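Local structure of Phikz039 (Pseudomonas phage phikz, 3ZBQ) at residues A[189-192]-A[193-196]; A[117-120]-A[121-125]; A[42-46]-A[47-51]. The protein belongs to the tubulin-like family of phage proteins (PhuZ) and holds a guanosine-5'-diphosphate in its nucleotide-binding domain. All blocks are in the same frame, centred on the assembly; numbering follows the deposited sequence.

Interaction 1: A[189-192]-A[193-196]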
# COMPACT_ATOMS: atom_id res chain seq x y z
N LEU A 189 -5.58 -6.01 -11.31
CA LEU A 189 -5.05 -7.05 -10.43
C LEU A 189 -6.05 -8.17 -10.20
O LEU A 189 -5.70 -9.36 -10.27
CB LEU A 189 -4.59 -6.43 -9.10
CG LEU A 189 -3.27 -5.65 -9.16
CD1 LEU A 189 -2.96 -5.02 -7.80
CD2 LEU A 189 -2.11 -6.54 -9.62
N VAL A 190 -7.30 -7.80 -9.92
CA VAL A 190 -8.36 -8.80 -9.74
C VAL A 190 -8.47 -9.72 -10.97
O VAL A 190 -8.58 -10.94 -10.83
CB VAL A 190 -9.71 -8.14 -9.41
CG1 VAL A 190 -10.83 -9.15 -9.53
CG2 VAL A 190 -9.67 -7.54 -8.00
N ILE A 191 -8.44 -9.13 -12.17
CA ILE A 191 -8.42 -9.93 -13.41
C ILE A 191 -7.19 -10.84 -13.47
O ILE A 191 -7.31 -12.05 -13.76
CB ILE A 191 -8.46 -9.02 -14.67
CG1 ILE A 191 -9.79 -8.27 -14.76
CG2 ILE A 191 -8.21 -9.82 -15.95
CD1 ILE A 191 -9.82 -7.19 -15.84
N LEU A 192 -6.01 -10.28 -13.23
CA LEU A 192 -4.77 -11.07 -13.27
C LEU A 192 -4.86 -12.30 -12.38
O LEU A 192 -4.42 -13.39 -12.77
CB LEU A 192 -3.56 -10.23 -12.84
CG LEU A 192 -2.22 -11.00 -12.82
CD1 LEU A 192 -1.87 -11.51 -14.22
CD2 LEU A 192 -1.08 -10.14 -12.25
N PHE A 193 -5.47 -12.14 -11.21
CA PHE A 193 -5.50 -13.18 -10.19
C PHE A 193 -6.75 -14.08 -10.25
O PHE A 193 -6.93 -14.94 -9.38
CB PHE A 193 -5.45 -12.53 -8.80
CG PHE A 193 -4.18 -11.76 -8.51
CD1 PHE A 193 -2.97 -12.10 -9.10
CD2 PHE A 193 -4.20 -10.70 -7.60
CE1 PHE A 193 -1.81 -11.39 -8.82
CE2 PHE A 193 -3.04 -9.99 -7.30
CZ PHE A 193 -1.84 -10.33 -7.91
N ASN A 194 -7.61 -13.89 -11.24
CA ASN A 194 -8.92 -14.55 -11.19
C ASN A 194 -8.91 -16.05 -11.55
O ASN A 194 -9.95 -16.73 -11.47
CB ASN A 194 -9.99 -13.76 -11.97
CG ASN A 194 -9.86 -13.90 -13.49
OD1 ASN A 194 -9.16 -14.76 -14.01
ND2 ASN A 194 -10.57 -13.03 -14.21
N GLN A 195 -7.74 -16.55 -11.94
CA GLN A 195 -7.52 -17.98 -12.20
C GLN A 195 -8.29 -18.52 -13.41
O GLN A 195 -8.38 -19.74 -13.60
CB GLN A 195 -7.79 -18.81 -10.94
CG GLN A 195 -6.87 -18.47 -9.76
CD GLN A 195 -7.20 -19.26 -8.51
OE1 GLN A 195 -7.81 -20.33 -8.58
NE2 GLN A 195 -6.79 -18.74 -7.36
N GLU A 196 -8.79 -17.62 -14.26
CA GLU A 196 -9.54 -18.02 -15.46
C GLU A 196 -8.72 -18.07 -16.75
O GLU A 196 -9.25 -18.42 -17.80
CB GLU A 196 -10.73 -17.08 -15.69
CG GLU A 196 -11.76 -17.05 -14.58
CD GLU A 196 -12.76 -15.91 -14.75
OE1 GLU A 196 -12.73 -15.22 -15.80
OE2 GLU A 196 -13.57 -15.70 -13.83
O HOH W 1 -4.85 -16.07 -12.36

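Interaction 2: A[117-120]-A[121-125]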
# COMPACT_ATOMS: atom_id res chain seq x y z
N VAL A 117 0.74 -7.36 5.82
CA VAL A 117 1.65 -7.88 4.78
C VAL A 117 2.72 -8.75 5.41
O VAL A 117 3.03 -9.85 4.92
CB VAL A 117 2.32 -6.75 3.99
CG1 VAL A 117 3.32 -7.33 2.99
CG2 VAL A 117 1.28 -5.94 3.26
N SER A 118 3.29 -8.27 6.51
CA SER A 118 4.34 -9.00 7.20
C SER A 118 3.83 -10.35 7.70
O SER A 118 4.47 -11.39 7.49
CB SER A 118 4.89 -8.19 8.37
OG SER A 118 5.99 -8.87 8.95
N HIS A 119 2.67 -10.33 8.36
CA HIS A 119 2.08 -11.56 8.88
C HIS A 119 1.78 -12.53 7.75
O HIS A 119 2.12 -13.70 7.83
CB HIS A 119 0.80 -11.25 9.65
CG HIS A 119 0.18 -12.46 10.28
ND1 HIS A 119 0.43 -12.82 11.58
CD2 HIS A 119 -0.66 -13.40 9.78
CE1 HIS A 119 -0.24 -13.93 11.87
NE2 HIS A 119 -0.90 -14.30 10.79
N LEU A 120 1.14 -12.03 6.70
CA LEU A 120 0.77 -12.89 5.57
C LEU A 120 2.00 -13.49 4.89
O LEU A 120 2.01 -14.67 4.53
CB LEU A 120 -0.06 -12.12 4.55
CG LEU A 120 -1.45 -11.62 4.94
CD1 LEU A 120 -1.86 -10.48 4.01
CD2 LEU A 120 -2.47 -12.72 4.87
N GLN A 121 3.03 -12.67 4.70
CA GLN A 121 4.23 -13.14 4.02
C GLN A 121 5.00 -14.16 4.85
O GLN A 121 5.58 -15.11 4.31
CB GLN A 121 5.11 -11.96 3.56
CG GLN A 121 4.44 -11.20 2.42
CD GLN A 121 5.36 -10.31 1.62
OE1 GLN A 121 5.05 -9.99 0.46
NE2 GLN A 121 6.47 -9.87 2.22
N GLN A 122 4.97 -14.00 6.17
CA GLN A 122 5.56 -15.01 7.05
C GLN A 122 4.82 -16.35 6.98
O GLN A 122 5.40 -17.39 7.29
CB GLN A 122 5.63 -14.50 8.49
CG GLN A 122 6.63 -13.37 8.68
CD GLN A 122 6.55 -12.75 10.06
OE1 GLN A 122 6.34 -11.55 10.20
NE2 GLN A 122 6.70 -13.58 11.09
N GLN A 123 3.55 -16.33 6.56
CA GLN A 123 2.79 -17.57 6.35
C GLN A 123 3.00 -18.16 4.95
O GLN A 123 2.43 -19.19 4.62
CB GLN A 123 1.28 -17.34 6.54
CG GLN A 123 0.90 -16.55 7.76
CD GLN A 123 1.50 -17.10 9.02
OE1 GLN A 123 1.53 -18.31 9.22
NE2 GLN A 123 2.00 -16.20 9.88
N GLY A 124 3.80 -17.48 4.12
CA GLY A 124 4.05 -17.93 2.76
C GLY A 124 3.08 -17.40 1.71
O GLY A 124 3.10 -17.86 0.57
N GLU A 125 2.25 -16.43 2.07
CA GLU A 125 1.25 -15.93 1.13
C GLU A 125 1.84 -14.97 0.09
O GLU A 125 2.93 -14.42 0.28
CB GLU A 125 0.10 -15.22 1.87
CG GLU A 125 -0.51 -16.02 3.01
CD GLU A 125 -1.30 -17.24 2.56
OE1 GLU A 125 -1.62 -17.36 1.36
OE2 GLU A 125 -1.62 -18.08 3.43

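Interaction 3: A[42-46]-A[47-51]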
# COMPACT_ATOMS: atom_id res chain seq x y z
N LYS A 42 -21.56 2.96 3.66
CA LYS A 42 -22.70 2.08 3.40
C LYS A 42 -22.32 0.63 3.10
O LYS A 42 -23.13 -0.28 3.28
CB LYS A 42 -23.55 2.64 2.25
CG LYS A 42 -24.95 2.05 2.17
CD LYS A 42 -25.71 2.63 0.99
CE LYS A 42 -27.21 2.54 1.21
NZ LYS A 42 -28.00 2.97 0.02
N HIS A 43 -21.09 0.40 2.65
CA HIS A 43 -20.67 -0.95 2.26
C HIS A 43 -19.86 -1.67 3.35
O HIS A 43 -19.41 -2.81 3.15
CB HIS A 43 -19.93 -0.92 0.93
CG HIS A 43 -20.74 -0.36 -0.20
ND1 HIS A 43 -21.98 -0.87 -0.55
CD2 HIS A 43 -20.50 0.65 -1.06
CE1 HIS A 43 -22.46 -0.18 -1.57
NE2 HIS A 43 -21.58 0.74 -1.90
N ASN A 44 -19.69 -1.02 4.50
CA ASN A 44 -19.11 -1.69 5.65
C ASN A 44 -20.19 -2.44 6.41
O ASN A 44 -21.20 -1.86 6.81
CB ASN A 44 -18.45 -0.69 6.60
CG ASN A 44 -17.21 -0.06 6.00
OD1 ASN A 44 -17.23 1.09 5.56
ND2 ASN A 44 -16.11 -0.82 5.97
N THR A 45 -19.98 -3.74 6.59
CA THR A 45 -20.92 -4.57 7.34
C THR A 45 -20.25 -5.14 8.58
O THR A 45 -19.03 -5.01 8.75
CB THR A 45 -21.46 -5.72 6.49
OG1 THR A 45 -20.42 -6.68 6.26
CG2 THR A 45 -21.99 -5.21 5.15
N ASP A 46 -21.04 -5.77 9.45
CA ASP A 46 -20.48 -6.44 10.62
C ASP A 46 -19.63 -7.62 10.19
O ASP A 46 -18.71 -8.03 10.90
CB ASP A 46 -21.60 -6.92 11.56
CG ASP A 46 -22.49 -5.79 12.04
OD1 ASP A 46 -22.03 -4.63 12.06
OD2 ASP A 46 -23.65 -6.07 12.41
N ASP A 47 -19.93 -8.17 9.01
CA ASP A 47 -19.22 -9.34 8.50
C ASP A 47 -17.89 -9.04 7.82
O ASP A 47 -17.00 -9.89 7.81
CB ASP A 47 -20.12 -10.14 7.55
CG ASP A 47 -21.30 -10.77 8.27
OD1 ASP A 47 -21.18 -11.03 9.49
OD2 ASP A 47 -22.35 -10.99 7.62
N ASN A 48 -17.74 -7.84 7.27
CA ASN A 48 -16.54 -7.53 6.49
C ASN A 48 -15.62 -6.46 7.10
O ASN A 48 -14.64 -6.05 6.48
CB ASN A 48 -16.90 -7.17 5.04
CG ASN A 48 -17.61 -5.83 4.92
OD1 ASN A 48 -17.79 -5.10 5.90
ND2 ASN A 48 -18.01 -5.50 3.70
N THR A 49 -15.93 -6.02 8.31
CA THR A 49 -15.21 -4.90 8.91
C THR A 49 -14.79 -5.22 10.33
O THR A 49 -15.58 -5.76 11.11
CB THR A 49 -16.08 -3.64 8.91
OG1 THR A 49 -16.43 -3.30 7.56
CG2 THR A 49 -15.36 -2.44 9.57
N ILE A 50 -13.54 -4.90 10.66
CA ILE A 50 -13.05 -4.96 12.03
C ILE A 50 -12.56 -3.57 12.42
O ILE A 50 -11.67 -3.02 11.77
CB ILE A 50 -11.89 -5.96 12.20
CG1 ILE A 50 -12.39 -7.39 12.08
CG2 ILE A 50 -11.22 -5.78 13.56
CD1 ILE A 50 -11.27 -8.42 12.09
N ILE A 51 -13.16 -3.01 13.47
CA ILE A 51 -12.72 -1.73 14.01
C ILE A 51 -11.98 -1.97 15.33
O ILE A 51 -12.51 -2.59 16.24
CB ILE A 51 -13.91 -0.78 14.24
CG1 ILE A 51 -14.67 -0.58 12.93
CG2 ILE A 51 -13.44 0.57 14.80
CD1 ILE A 51 -13.80 -0.06 11.79
O HOH W 2 -16.12 -8.31 11.66

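Interaction 1: A[189-192]-A[193-196]
Leu189 and Phe193, one helical turn apart, lie side by side and point the same way, with CD2 of Leu189 4.2 Å from CZ of Phe193 at the far end of the ring. Leu192 meets the same ring obliquely from another quarter: its CD2 is 3.7 Å from CE1 of Phe193. Position along the helix and first torsion together place the two leucines. Leu192, with CG anti to the backbone N (chi1 179°), brings CD2 to the CE1 side of the ring, whereas in Leu189, a turn before the phenylalanine, CG is anti to the carbonyl carbon. Close to where the ring joins its CB, the backbone O of Leu189 accepts from Phe193 N at 2.9 Å, the donor lying almost on the C=O axis, and the same oxygen is 3.3 Å from CG of Phe193. The ring lies against the last helical turn, and Ile99 of strand 97-103 and Trp208 of helix 202-209 pack against it.

Beyond the ring the polar atoms take over. Asn194 N reaches Ile191 O at 3.1 Å from well above the carbonyl plane, a bond that closes a tighter turn. The amide of Asn194 turns onward instead of back: its OD1 receives Glu196 N at 2.9 Å, with the donor tilted from the amide plane. A water bridges the step between, donating to Leu192 O and accepting from Gln195 N, just where Gln195 enters positive phi. Such a sequence, an aromatic side chain packed at the end of helix 175-192 and followed by an Asx turn at Asn194, illustrates how a helix packed on the sheet is brought to a close and its chain redirected.

Interaction 2: A[117-120]-A[121-125]
His119 carries the amide of Gln123 over one face of its ring: NE2 of Gln123 is 3.6 Å above the plane, displaced toward the rim, and the ring and amide planes are inclined by 30°. A bend at chi2 (-52°) brings the Gln123 amide back over the helix, where NE2 also donates to His119 O at 3.2 Å. The histidine, for its part, has CG anti to the backbone N. The same amide nitrogen therefore bonds to the carbonyl of His119 and lies over its ring, the latter as a contact only, while Ile85 and Ala89 of helix 85-91 also touch the imidazole.

Two other glutamines run out extended. Gln122 returns along the helix to Ser118, whose OG donates to OE1 of Gln122 at 3.0 Å in the carbonyl plane. Gln121 lies alongside Val117 and points the same way, its CD 3.9 Å from CG1 of Val117; the amide nitrogen continues to Ser158 OG, so NE2 of this buried residue finds its partner beyond the turn.

At the end of the helix, Leu120 O accepts Glu125 N at 3.0 Å, and Gly124 N bonds to Gln121 O at 3.0 Å. Glu125 bends away from the helix to a salt bridge with Lys4. Gly124 has a phi of 90°, where a side chain would be jammed against the preceding carbonyl oxygen. The pair of backward bonds and this positive phi define a Schellman motif, here ending helix 109-122 in the beta-alpha-beta unit that leads into strand 127-133.

Interaction 3: A[42-46]-A[47-51]
The amide of Asn48 receives donors on opposite faces of its plane: Thr45 N approaches OD1 from one at 2.7 Å, and Thr49 OG1 from the other at 2.8 Å. The amide nitrogen works within the plane instead, ND2 of Asn48 donating to His43 O at 3.1 Å along an almost perfectly straight path (178°), in the plane of both the amide and the acceptor carbonyl. Three bonds therefore fix the rotation of this group, and CG of Asn48, set between its own backbone N and carbonyl carbon (chi1 70°), is what turns the amide back across the loop.

The side chain of Asn44 crosses that of Thr49 at about a right angle and brings a second amide into the network. ND2 of Asn44 donates to Thr49 OG1 at 3.0 Å, close to the Asn44 amide plane, while its OD1 takes the backbone N of His41. The hydroxyl of Thr49 is consequently a relay, accepting from Asn44 and donating to Asn48. Farther round the turn, a water donates to both Asp46 O and Thr49 O, and Tyr32 of strand 30-34 backs Asn44, Asn48 and Thr49.

Chemically, this surface turn rests on directional hydrogen bonds more than on apolar packing, so its form where it runs into edge strand 49-51 probably depends on the amides keeping their orientation.

How the interactions relate
Along the chain interaction 3 comes first, then interaction 2, then interaction 1, and none touches another. Their centres are 20 to 24 Å apart, with about 10 Å between the nearest atoms of interactions 1 and 2. All three border the same mixed sheet: interaction 3 leads into its outermost strand 49-51, interaction 2 ends the helix between neighbouring strands 97-103 and 127-133, and interaction 1 ends helix 175-192, which packs on strands 97-103 and 275-281. Strand 97-103 is touched by interaction 1 and precedes the helix of interaction 2 in its beta-alpha-beta unit. Together they illustrate how a tubulin-like fold uses distinct local solutions, two helix ends and one polar turn, to redirect its chain around a shared sheet.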